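Local coordinates for leucine-rich repeat protein (Bacteroides thetaiotaomicron, PDB 4ECN), which is of unknown function but, as an extracellular leucine-rich repeat protein, probably binds other proteins, at residues A41-K45 and Q57-L61; G148-F152 and I259-E263; K388-D393 and T598-L602; H587-F591 and E609-F614. All blocks are in the same frame, centred on the assembly; numbering follows the deposited sequence.

Contact 1: A41-K45 and Q57-L61; sequences AQKIK and QTLLL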
loop_
_atom_site.group_PDB
_atom_site.type_symbol
_atom_site.label_atom_id
_atom_site.label_comp_id
_atom_site.label_asym_id
_atom_site.label_seq_id
_atom_site.Cartn_x
_atom_site.Cartn_y
_atom_site.Cartn_z
ATOM N N ALA A 41 16.160 58.954 -8.319
ATOM C CA ALA A 41 14.805 58.953 -7.779
ATOM C C ALA A 41 14.691 59.802 -6.516
ATOM O O ALA A 41 15.563 59.750 -5.642
ATOM C CB ALA A 41 14.372 57.530 -7.471
ATOM N N GLN A 42 13.592 60.561 -6.415
ATOM C CA GLN A 42 13.317 61.435 -5.280
ATOM C C GLN A 42 11.796 61.410 -4.907
ATOM O O GLN A 42 11.341 62.256 -4.134
ATOM C CB GLN A 42 13.811 62.871 -5.564
ATOM C CG GLN A 42 13.293 63.524 -6.848
ATOM C CD GLN A 42 13.766 64.950 -6.979
ATOM O OE1 GLN A 42 14.882 65.308 -6.581
ATOM N NE2 GLN A 42 12.924 65.803 -7.547
ATOM N N LYS A 43 11.045 60.398 -5.406
ATOM C CA LYS A 43 9.612 60.144 -5.153
ATOM C C LYS A 43 9.274 58.638 -5.265
ATOM O O LYS A 43 10.072 57.860 -5.793
ATOM C CB LYS A 43 8.713 60.938 -6.123
ATOM C CG LYS A 43 8.332 62.338 -5.671
ATOM C CD LYS A 43 7.442 63.024 -6.711
ATOM C CE LYS A 43 7.007 64.416 -6.316
ATOM N NZ LYS A 43 6.129 65.033 -7.346
ATOM N N ILE A 44 8.098 58.237 -4.748
ATOM C CA ILE A 44 7.580 56.867 -4.806
ATOM C C ILE A 44 6.048 56.916 -4.678
ATOM O O ILE A 44 5.508 57.680 -3.866
ATOM C CB ILE A 44 8.216 55.894 -3.762
ATOM C CG1 ILE A 44 7.871 54.423 -4.086
ATOM C CG2 ILE A 44 7.872 56.275 -2.296
ATOM C CD1 ILE A 44 8.590 53.392 -3.289
ATOM N N LYS A 45 5.359 56.116 -5.496
ATOM C CA LYS A 45 3.907 55.996 -5.447
ATOM C C LYS A 45 3.617 54.541 -5.129
ATOM O O LYS A 45 3.733 53.663 -5.984
ATOM C CB LYS A 45 3.224 56.501 -6.745
ATOM C CG LYS A 45 1.677 56.533 -6.688
ATOM C CD LYS A 45 1.032 57.318 -7.856
ATOM C CE LYS A 45 1.130 56.644 -9.209
ATOM N NZ LYS A 45 0.863 57.588 -10.330
ATOM N N GLN A 57 -0.738 56.360 -3.085
ATOM C CA GLN A 57 -0.347 57.644 -2.514
ATOM C C GLN A 57 1.096 57.961 -2.878
ATOM O O GLN A 57 1.948 57.080 -2.804
ATOM C CB GLN A 57 -0.538 57.627 -0.980
ATOM C CG GLN A 57 -0.194 58.945 -0.267
ATOM C CD GLN A 57 -1.202 60.040 -0.484
ATOM O OE1 GLN A 57 -2.283 60.037 0.112
ATOM N NE2 GLN A 57 -0.842 61.030 -1.299
ATOM N N THR A 58 1.372 59.220 -3.241
ATOM C CA THR A 58 2.719 59.659 -3.598
ATOM C C THR A 58 3.413 60.263 -2.359
ATOM O O THR A 58 2.812 61.050 -1.617
ATOM C CB THR A 58 2.688 60.651 -4.780
ATOM O OG1 THR A 58 1.875 60.120 -5.834
ATOM C CG2 THR A 58 4.091 60.980 -5.318
ATOM N N LEU A 59 4.686 59.862 -2.151
ATOM C CA LEU A 59 5.590 60.304 -1.082
ATOM C C LEU A 59 6.950 60.665 -1.661
ATOM O O LEU A 59 7.297 60.196 -2.742
ATOM C CB LEU A 59 5.754 59.213 0.006
ATOM C CG LEU A 59 4.537 58.892 0.869
ATOM C CD1 LEU A 59 4.640 57.510 1.454
ATOM C CD2 LEU A 59 4.309 59.941 1.943
ATOM N N LEU A 60 7.727 61.476 -0.937
ATOM C CA LEU A 60 9.070 61.872 -1.362
ATOM C C LEU A 60 10.131 60.941 -0.756
ATOM O O LEU A 60 9.930 60.366 0.319
ATOM C CB LEU A 60 9.371 63.340 -0.969
ATOM C CG LEU A 60 8.518 64.454 -1.589
ATOM C CD1 LEU A 60 8.416 65.644 -0.656
ATOM C CD2 LEU A 60 9.046 64.874 -2.949
ATOM N N LEU A 61 11.262 60.815 -1.458
ATOM C CA LEU A 61 12.428 60.041 -1.051
ATOM C C LEU A 61 13.476 60.945 -0.406
ATOM O O LEU A 61 13.828 61.991 -0.960
ATOM C CB LEU A 61 13.039 59.315 -2.269
ATOM C CG LEU A 61 12.693 57.844 -2.523
ATOM C CD1 LEU A 61 11.215 57.615 -2.575
ATOM C CD2 LEU A 61 13.317 57.355 -3.821
#
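I44 O is held by two groups of the facing strand: the backbone hydrogen bond from L59 N, 2.9 Å long, and the CA-H of T58, whose CA lies 3.4 Å from I44 O. The bond is returned by I44 N to L59 O, so I44 and L59 form an antiparallel hydrogen-bonded pair, with the non-hydrogen-bonded pairs K43/L60 and K45/T58 on either side. The strands belong to the beta hairpin 43-49/54-63 of a DUF4458 domain, a family of the transthyretin clan. At its start Q42 and K43 both face Y93 on the next strand, a classic beta bulge; here L61 N meets Q42 O from well above the carbonyl plane, 3.0 Å away. L61 spreads its two methyls over the first strand: CD1 sits 3.6 Å from I44 CG2, the two side chains crossing at about a right angle, while L61 CD2 touches A41 CB at 3.8 Å. On the face of K43 and L60, the extended lysine runs alongside the leucine, K43 CG 3.8 Å from L60 CD2, and carries NZ on to a salt bridge with D97. K45 runs out extended as far as CD (chi1 -174°), which passes T58 OG1 at 3.6 Å, before the chain bends away.

Contact 2: G148-F152 and I259-E263; sequences GEYLF and IQLKE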
loop_
_atom_site.group_PDB
_atom_site.type_symbol
_atom_site.label_atom_id
_atom_site.label_comp_id
_atom_site.label_asym_id
_atom_site.label_seq_id
_atom_site.Cartn_x
_atom_site.Cartn_y
_atom_site.Cartn_z
ATOM N N GLY A 148 -25.468 34.102 -25.098
ATOM C CA GLY A 148 -24.818 33.082 -24.281
ATOM C C GLY A 148 -25.483 32.703 -22.975
ATOM O O GLY A 148 -26.629 33.093 -22.720
ATOM N N GLU A 149 -24.738 31.933 -22.131
ATOM C CA GLU A 149 -25.185 31.422 -20.827
ATOM C C GLU A 149 -25.470 32.559 -19.815
ATOM O O GLU A 149 -26.313 32.375 -18.928
ATOM C CB GLU A 149 -24.162 30.444 -20.240
ATOM C CG GLU A 149 -24.215 29.065 -20.886
ATOM C CD GLU A 149 -25.368 28.142 -20.524
ATOM O OE1 GLU A 149 -25.744 28.087 -19.329
ATOM O OE2 GLU A 149 -25.828 27.397 -21.421
ATOM N N TYR A 150 -24.805 33.728 -19.969
ATOM C CA TYR A 150 -25.015 34.915 -19.131
ATOM C C TYR A 150 -24.724 36.211 -19.945
ATOM O O TYR A 150 -24.156 36.133 -21.041
ATOM C CB TYR A 150 -24.155 34.845 -17.852
ATOM C CG TYR A 150 -22.660 34.956 -18.071
ATOM C CD1 TYR A 150 -21.897 33.840 -18.417
ATOM C CD2 TYR A 150 -21.994 36.160 -17.856
ATOM C CE1 TYR A 150 -20.520 33.936 -18.606
ATOM C CE2 TYR A 150 -20.620 36.268 -18.043
ATOM C CZ TYR A 150 -19.884 35.153 -18.413
ATOM O OH TYR A 150 -18.529 35.279 -18.589
ATOM N N LEU A 151 -25.125 37.393 -19.402
ATOM C CA LEU A 151 -24.907 38.705 -20.030
ATOM C C LEU A 151 -23.493 39.239 -19.776
ATOM O O LEU A 151 -23.058 39.231 -18.622
ATOM C CB LEU A 151 -25.923 39.727 -19.494
ATOM C CG LEU A 151 -27.389 39.524 -19.859
ATOM C CD1 LEU A 151 -28.282 40.308 -18.928
ATOM C CD2 LEU A 151 -27.665 39.884 -21.323
ATOM N N PHE A 152 -22.789 39.740 -20.841
ATOM C CA PHE A 152 -21.433 40.326 -20.736
ATOM C C PHE A 152 -21.473 41.467 -19.720
ATOM O O PHE A 152 -20.682 41.497 -18.774
ATOM C CB PHE A 152 -20.900 40.805 -22.099
ATOM C CG PHE A 152 -19.453 41.250 -22.087
ATOM C CD1 PHE A 152 -19.087 42.479 -21.541
ATOM C CD2 PHE A 152 -18.462 40.456 -22.648
ATOM C CE1 PHE A 152 -17.750 42.891 -21.536
ATOM C CE2 PHE A 152 -17.125 40.870 -22.644
ATOM C CZ PHE A 152 -16.779 42.086 -22.092
ATOM N N ILE A 259 -13.761 36.746 -23.664
ATOM C CA ILE A 259 -14.931 36.234 -22.951
ATOM C C ILE A 259 -15.764 35.376 -23.917
ATOM O O ILE A 259 -16.012 35.792 -25.041
ATOM C CB ILE A 259 -15.738 37.396 -22.324
ATOM C CG1 ILE A 259 -14.853 38.250 -21.368
ATOM C CG2 ILE A 259 -17.024 36.904 -21.626
ATOM C CD1 ILE A 259 -14.182 37.519 -20.184
ATOM N N GLN A 260 -16.164 34.170 -23.473
ATOM C CA GLN A 260 -16.890 33.189 -24.284
ATOM C C GLN A 260 -18.405 33.202 -24.074
ATOM O O GLN A 260 -19.140 32.886 -25.021
ATOM C CB GLN A 260 -16.388 31.770 -23.960
ATOM C CG GLN A 260 -14.901 31.543 -24.206
ATOM C CD GLN A 260 -14.496 31.736 -25.645
ATOM O OE1 GLN A 260 -15.068 31.140 -26.569
ATOM N NE2 GLN A 260 -13.468 32.550 -25.853
ATOM N N LEU A 261 -18.857 33.500 -22.824
ATOM C CA LEU A 261 -20.261 33.496 -22.377
ATOM C C LEU A 261 -20.849 32.116 -22.630
ATOM O O LEU A 261 -21.844 31.969 -23.347
ATOM C CB LEU A 261 -21.108 34.592 -23.057
ATOM C CG LEU A 261 -20.605 36.027 -22.982
ATOM C CD1 LEU A 261 -21.262 36.881 -24.048
ATOM C CD2 LEU A 261 -20.805 36.621 -21.613
ATOM N N LYS A 262 -20.160 31.094 -22.123
ATOM C CA LYS A 262 -20.568 29.708 -22.311
ATOM C C LYS A 262 -20.698 28.981 -20.967
ATOM O O LYS A 262 -20.428 29.540 -19.895
ATOM C CB LYS A 262 -19.563 28.958 -23.214
ATOM C CG LYS A 262 -19.373 29.508 -24.614
ATOM C CD LYS A 262 -18.281 28.719 -25.332
ATOM C CE LYS A 262 -17.911 29.292 -26.680
ATOM N NZ LYS A 262 -16.747 28.584 -27.282
ATOM N N GLU A 263 -21.133 27.723 -21.035
ATOM C CA GLU A 263 -21.238 26.877 -19.867
ATOM C C GLU A 263 -19.850 26.339 -19.593
ATOM O O GLU A 263 -19.134 26.028 -20.546
ATOM C CB GLU A 263 -22.280 25.776 -20.125
ATOM C CG GLU A 263 -22.922 25.198 -18.871
ATOM C CD GLU A 263 -24.264 24.534 -19.133
ATOM O OE1 GLU A 263 -24.282 23.447 -19.755
ATOM O OE2 GLU A 263 -25.302 25.116 -18.736
#
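L261 reaches from its loop into the bend of 148-152, and its side chain meets Y150 at every step. CB lies beside G148 CA; CB and CG both lie near Y150 O, and L261 CD2 comes closest to Y150 O, at 3.4 Å. The methyl CD2 does most of the touching. It comes over one face of the Y150 ring, offset toward the rim, as a CH-pi contact with L261 CD2 3.8 Å from the ring centroid, and it also borders F152 CB. Y150 CG stands between its own backbone N and carbonyl carbon (chi1 68°), which swings the ring under this methyl and carries OH to E235 and T223. Replacing Y150 by an alanine would probably strip L261 CD2 of its aromatic cover and cost E235 and T223 a hydrogen-bond partner. The backbones are joined by E149 N to L261 O, 3.1 Å, the donor standing above the carbonyl plane. E235 also takes hydrogen bonds from L261 N and K262 N, which hold the 259-263 backbone. Farther along, I259 CG1 packs 3.7 Å from F152 CE2. The contact thus joins the loop between strands 130-139 and 157-164 to the exit of strand 251-259, flanked by strand 230-238, just where the chain leaves the DUF4458 sheet for helix 266-280.

Contact 3: K388-D393 and T598-L602; sequences KKMFLD and TDLKL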
loop_
_atom_site.group_PDB
_atom_site.type_symbol
_atom_site.label_atom_id
_atom_site.label_comp_id
_atom_site.label_asym_id
_atom_site.label_seq_id
_atom_site.Cartn_x
_atom_site.Cartn_y
_atom_site.Cartn_z
ATOM N N LYS A 388 -3.232 -10.961 0.378
ATOM C CA LYS A 388 -2.889 -12.358 0.623
ATOM C C LYS A 388 -1.387 -12.596 0.417
ATOM O O LYS A 388 -0.759 -13.194 1.283
ATOM C CB LYS A 388 -3.718 -13.268 -0.291
ATOM C CG LYS A 388 -3.744 -14.715 0.160
ATOM C CD LYS A 388 -4.759 -15.548 -0.613
ATOM C CE LYS A 388 -4.351 -15.980 -2.011
ATOM N NZ LYS A 388 -3.573 -17.246 -2.010
ATOM N N LYS A 389 -0.811 -12.098 -0.698
ATOM C CA LYS A 389 0.597 -12.295 -1.058
ATOM C C LYS A 389 1.519 -11.502 -0.134
ATOM O O LYS A 389 2.605 -11.990 0.227
ATOM C CB LYS A 389 0.873 -11.913 -2.542
ATOM C CG LYS A 389 0.066 -12.765 -3.547
ATOM C CD LYS A 389 0.428 -12.518 -5.033
ATOM C CE LYS A 389 -0.740 -12.639 -6.015
ATOM N NZ LYS A 389 -1.397 -11.313 -6.306
HETATM N N MSE A 390 1.087 -10.300 0.262
HETATM C CA MSE A 390 1.871 -9.417 1.127
HETATM C C MSE A 390 1.934 -9.889 2.557
HETATM O O MSE A 390 2.953 -9.629 3.183
HETATM C CB MSE A 390 1.302 -7.990 1.110
HETATM C CG MSE A 390 2.040 -7.018 2.043
HETATM SE SE MSE A 390 2.100 -5.234 1.366
HETATM C CE MSE A 390 1.995 -4.350 2.899
ATOM N N PHE A 391 0.872 -10.531 3.102
ATOM C CA PHE A 391 0.913 -10.900 4.513
ATOM C C PHE A 391 0.568 -12.332 4.866
ATOM O O PHE A 391 0.734 -12.672 6.041
ATOM C CB PHE A 391 -0.103 -10.051 5.295
ATOM C CG PHE A 391 0.038 -8.553 5.183
ATOM C CD1 PHE A 391 1.017 -7.874 5.896
ATOM C CD2 PHE A 391 -0.845 -7.812 4.408
ATOM C CE1 PHE A 391 1.143 -6.492 5.788
ATOM C CE2 PHE A 391 -0.734 -6.424 4.329
ATOM C CZ PHE A 391 0.235 -5.776 5.042
ATOM N N LEU A 392 0.009 -13.157 3.960
ATOM C CA LEU A 392 -0.486 -14.436 4.471
ATOM C C LEU A 392 0.207 -15.642 3.870
ATOM O O LEU A 392 0.625 -16.517 4.633
ATOM C CB LEU A 392 -1.998 -14.548 4.239
ATOM C CG LEU A 392 -2.838 -13.294 4.640
ATOM C CD1 LEU A 392 -4.259 -13.341 4.073
ATOM C CD2 LEU A 392 -2.755 -12.980 6.130
ATOM N N ASP A 393 0.299 -15.734 2.548
ATOM C CA ASP A 393 0.895 -16.900 1.883
ATOM C C ASP A 393 2.392 -16.993 2.058
ATOM O O ASP A 393 3.093 -15.968 2.018
ATOM C CB ASP A 393 0.623 -16.857 0.367
ATOM C CG ASP A 393 -0.807 -17.026 -0.088
ATOM O OD1 ASP A 393 -1.548 -17.821 0.547
ATOM O OD2 ASP A 393 -1.144 -16.488 -1.164
ATOM N N THR A 598 -11.662 -21.131 -1.846
ATOM C CA THR A 598 -10.382 -21.297 -2.547
ATOM C C THR A 598 -9.278 -20.994 -1.565
ATOM O O THR A 598 -8.202 -21.604 -1.619
ATOM C CB THR A 598 -10.276 -20.410 -3.802
ATOM O OG1 THR A 598 -11.448 -20.534 -4.626
ATOM C CG2 THR A 598 -9.048 -20.719 -4.613
ATOM N N ASP A 599 -9.550 -20.050 -0.649
ATOM C CA ASP A 599 -8.576 -19.635 0.341
ATOM C C ASP A 599 -9.194 -19.564 1.701
ATOM O O ASP A 599 -10.277 -19.014 1.876
ATOM C CB ASP A 599 -7.960 -18.274 -0.035
ATOM C CG ASP A 599 -6.870 -18.356 -1.095
ATOM O OD1 ASP A 599 -5.738 -18.794 -0.752
ATOM O OD2 ASP A 599 -7.125 -17.921 -2.252
ATOM N N LEU A 600 -8.482 -20.110 2.680
ATOM C CA LEU A 600 -8.905 -20.091 4.074
ATOM C C LEU A 600 -7.664 -19.961 4.915
ATOM O O LEU A 600 -6.756 -20.780 4.793
ATOM C CB LEU A 600 -9.739 -21.339 4.429
ATOM C CG LEU A 600 -10.180 -21.510 5.871
ATOM C CD1 LEU A 600 -11.140 -20.412 6.303
ATOM C CD2 LEU A 600 -10.761 -22.894 6.090
ATOM N N LYS A 601 -7.589 -18.869 5.689
ATOM C CA LYS A 601 -6.469 -18.546 6.567
ATOM C C LYS A 601 -7.004 -18.304 7.977
ATOM O O LYS A 601 -7.601 -17.261 8.248
ATOM C CB LYS A 601 -5.687 -17.325 6.038
ATOM C CG LYS A 601 -5.046 -17.466 4.647
ATOM C CD LYS A 601 -3.859 -18.449 4.592
ATOM C CE LYS A 601 -3.296 -18.475 3.194
ATOM N NZ LYS A 601 -2.043 -19.264 3.112
ATOM N N LEU A 602 -6.860 -19.311 8.856
ATOM C CA LEU A 602 -7.351 -19.220 10.232
ATOM C C LEU A 602 -6.188 -19.178 11.232
ATOM O O LEU A 602 -6.419 -19.269 12.435
ATOM C CB LEU A 602 -8.282 -20.413 10.540
ATOM C CG LEU A 602 -9.630 -20.476 9.782
ATOM C CD1 LEU A 602 -10.256 -21.836 9.911
ATOM C CD2 LEU A 602 -10.607 -19.400 10.244
#
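K388 NZ grips two carboxylates: D599 OD1 across the contact at 2.9 Å and D393 OD2 within its own segment at 2.7 Å. D599 OD1 is met on its syn side but 34° out of the carboxylate plane, whereas D393 OD2 offers its syn lone pair. The other oxygen, D393 OD1, uses its anti lone pair for K601 NZ, 3.0 Å away, so one aspartate joins both lysines. K388 crosses the D599 side chain at about a right angle, CD and CE passing close to the carboxylate, and two bends at its end (chi3 78°, chi4 86°) turn NZ in between the two aspartates. Beyond this shell, D393 is set by the backbone: K388 O accepts from L392 N at 2.8 Å and from D393 N at 3.0 Å, from opposite faces of its plane, as helix 386-391 ends. L392 CD1 also rests 4.2 Å from K601 CG. D599 and K601 project from a strand whose L600 and L602, with N605, fit the LxLxxN pattern of leucine-rich repeats; the side chains flanking L600 point to the sheet face on which the helix lies. A methionine at K388 would probably leave D599 and D393 facing each other without the cation that separates them. Two lysines and two aspartates thus alternate in charge, a largely buried network whose charges are likely to keep one another ionised.

Contact 4: H587-F591 and E609-F614; sequences HLEAF and EIPEDF
The ring of F614 receives the edge of F591 on one face: F591 CD2 stands 4.0 Å above its plane, offset toward the rim. The two planes are 83° apart and the centroids of F591 and F614 are separated by 5.4 Å, a T-shaped pair, although the two side chains run side by side in the same direction. F614 O lies in turn at the edge of the F591 ring, close to its plane, while accepting the backbone bond from F591 N at 2.7 Å. Although F614 CB points away from 587-591, the first torsion (chi1 -177°, CG anti to the backbone N) brings the ring back to it; there CE1 meets L588 CD2 at 4.0 Å and the carbonyl of E589. L588 crosses P611 at about a right angle, its CB 3.9 Å from P611 CD, and runs beside I610. A type I turn from P611 to F614, closed by F614 N to P611 O at 2.8 Å, presents A590 CB with P611 and the backbone oxygen of D613. These are the return loops of neighbouring leucine-rich repeats, which leave strands 577-579 and 596-601. A water joins L588 N to E609 O, 3.2 Å from each, where the backbones diverge. Apolar and aromatic packing therefore carries the contact, with a single direct hydrogen bond holding one end and a water bridging the other.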
loop_
_atom_site.group_PDB
_atom_site.type_symbol
_atom_site.label_atom_id
_atom_site.label_comp_id
_atom_site.label_asym_id
_atom_site.label_seq_id
_atom_site.Cartn_x
_atom_site.Cartn_y
_atom_site.Cartn_z
ATOM N N HIS A 587 -14.057 -19.988 19.147
ATOM C CA HIS A 587 -15.228 -20.757 18.726
ATOM C C HIS A 587 -15.621 -20.513 17.245
ATOM O O HIS A 587 -16.020 -19.403 16.878
ATOM C CB HIS A 587 -16.426 -20.415 19.632
ATOM C CG HIS A 587 -17.687 -21.131 19.252
ATOM N ND1 HIS A 587 -17.871 -22.482 19.540
ATOM C CD2 HIS A 587 -18.774 -20.674 18.585
ATOM C CE1 HIS A 587 -19.057 -22.794 19.043
ATOM N NE2 HIS A 587 -19.638 -21.742 18.457
ATOM N N LEU A 588 -15.603 -21.596 16.438
ATOM C CA LEU A 588 -16.015 -21.592 15.026
ATOM C C LEU A 588 -17.450 -22.067 14.821
ATOM O O LEU A 588 -17.945 -22.931 15.552
ATOM C CB LEU A 588 -15.110 -22.504 14.174
ATOM C CG LEU A 588 -13.645 -22.149 14.005
ATOM C CD1 LEU A 588 -12.954 -23.197 13.198
ATOM C CD2 LEU A 588 -13.467 -20.830 13.337
ATOM N N GLU A 589 -18.094 -21.545 13.782
ATOM C CA GLU A 589 -19.423 -21.970 13.342
ATOM C C GLU A 589 -19.285 -22.365 11.893
ATOM O O GLU A 589 -18.461 -21.790 11.192
ATOM C CB GLU A 589 -20.483 -20.885 13.567
ATOM C CG GLU A 589 -20.826 -20.655 15.031
ATOM C CD GLU A 589 -21.963 -21.479 15.594
ATOM O OE1 GLU A 589 -22.966 -21.685 14.876
ATOM O OE2 GLU A 589 -21.903 -21.821 16.796
ATOM N N ALA A 590 -20.022 -23.361 11.445
ATOM C CA ALA A 590 -19.855 -23.817 10.069
ATOM C C ALA A 590 -20.577 -22.920 9.054
ATOM O O ALA A 590 -21.573 -22.280 9.388
ATOM C CB ALA A 590 -20.373 -25.236 9.939
ATOM N N PHE A 591 -20.037 -22.877 7.818
ATOM C CA PHE A 591 -20.607 -22.253 6.619
ATOM C C PHE A 591 -21.472 -23.265 5.873
ATOM O O PHE A 591 -22.443 -22.918 5.198
ATOM C CB PHE A 591 -19.501 -21.734 5.685
ATOM C CG PHE A 591 -18.741 -20.542 6.181
ATOM C CD1 PHE A 591 -19.212 -19.256 5.956
ATOM C CD2 PHE A 591 -17.533 -20.697 6.835
ATOM C CE1 PHE A 591 -18.511 -18.142 6.429
ATOM C CE2 PHE A 591 -16.824 -19.585 7.294
ATOM C CZ PHE A 591 -17.320 -18.314 7.095
ATOM N N GLU A 609 -11.029 -27.103 17.876
ATOM C CA GLU A 609 -11.650 -28.008 16.901
ATOM C C GLU A 609 -12.301 -27.240 15.762
ATOM O O GLU A 609 -12.899 -26.181 15.990
ATOM C CB GLU A 609 -12.703 -28.934 17.553
ATOM C CG GLU A 609 -12.097 -30.100 18.325
ATOM C CD GLU A 609 -12.979 -31.324 18.460
ATOM O OE1 GLU A 609 -13.138 -32.055 17.453
ATOM O OE2 GLU A 609 -13.444 -31.598 19.591
ATOM N N ILE A 610 -12.215 -27.799 14.540
ATOM C CA ILE A 610 -12.841 -27.241 13.328
ATOM C C ILE A 610 -14.080 -28.115 13.004
ATOM O O ILE A 610 -13.928 -29.338 12.950
ATOM C CB ILE A 610 -11.812 -27.167 12.163
ATOM C CG1 ILE A 610 -10.657 -26.233 12.529
ATOM C CG2 ILE A 610 -12.461 -26.724 10.872
ATOM C CD1 ILE A 610 -9.445 -26.396 11.732
ATOM N N PRO A 611 -15.301 -27.540 12.852
ATOM C CA PRO A 611 -16.498 -28.376 12.564
ATOM C C PRO A 611 -16.344 -29.224 11.291
ATOM O O PRO A 611 -15.832 -28.706 10.296
ATOM C CB PRO A 611 -17.613 -27.346 12.387
ATOM C CG PRO A 611 -17.122 -26.130 13.081
ATOM C CD PRO A 611 -15.648 -26.108 12.909
ATOM N N GLU A 612 -16.775 -30.529 11.319
ATOM C CA GLU A 612 -16.634 -31.506 10.202
ATOM C C GLU A 612 -17.347 -30.976 8.914
ATOM O O GLU A 612 -17.027 -31.418 7.799
ATOM C CB GLU A 612 -17.167 -32.907 10.614
ATOM C CG GLU A 612 -16.574 -34.092 9.837
ATOM C CD GLU A 612 -16.404 -35.443 10.541
ATOM O OE1 GLU A 612 -16.138 -35.460 11.767
ATOM O OE2 GLU A 612 -16.416 -36.483 9.838
ATOM N N ASP A 613 -18.235 -29.967 9.086
ATOM C CA ASP A 613 -19.005 -29.279 8.046
ATOM C C ASP A 613 -18.620 -27.779 7.949
ATOM O O ASP A 613 -19.415 -26.996 7.414
ATOM C CB ASP A 613 -20.520 -29.421 8.353
ATOM C CG ASP A 613 -21.009 -28.897 9.715
ATOM O OD1 ASP A 613 -20.164 -28.693 10.619
ATOM O OD2 ASP A 613 -22.248 -28.755 9.893
ATOM N N PHE A 614 -17.404 -27.375 8.450
ATOM C CA PHE A 614 -16.954 -25.976 8.457
ATOM C C PHE A 614 -17.198 -25.337 7.107
ATOM O O PHE A 614 -17.849 -24.298 7.037
ATOM C CB PHE A 614 -15.476 -25.820 8.862
ATOM C CG PHE A 614 -15.050 -24.365 8.945
ATOM C CD1 PHE A 614 -15.527 -23.536 9.961
ATOM C CD2 PHE A 614 -14.202 -23.813 7.988
ATOM C CE1 PHE A 614 -15.170 -22.182 10.011
ATOM C CE2 PHE A 614 -13.839 -22.459 8.045
ATOM C CZ PHE A 614 -14.323 -21.654 9.056
HETATM O O HOH W 1 -15.357 -24.672 17.339
#

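From the N terminus, contact 1 closes the short hairpin loop of the first DUF4458 sheet. Contact 2 follows in series, about 26 Å away at the nearest atoms, and closes a loop of more than a hundred residues that spans most of the second such sheet, at its junction with the repeats. The other two cross: 388-393 opens first, then 587-591, before 598-602 and 609-614 close them in turn. Contact 3 ties a helix inserted between repeat strands to a strand some two hundred residues on, while contact 4 joins successive return loops. They touch where L600 CD2 packs 3.7 Å from F614 CE2, inside the repeat core.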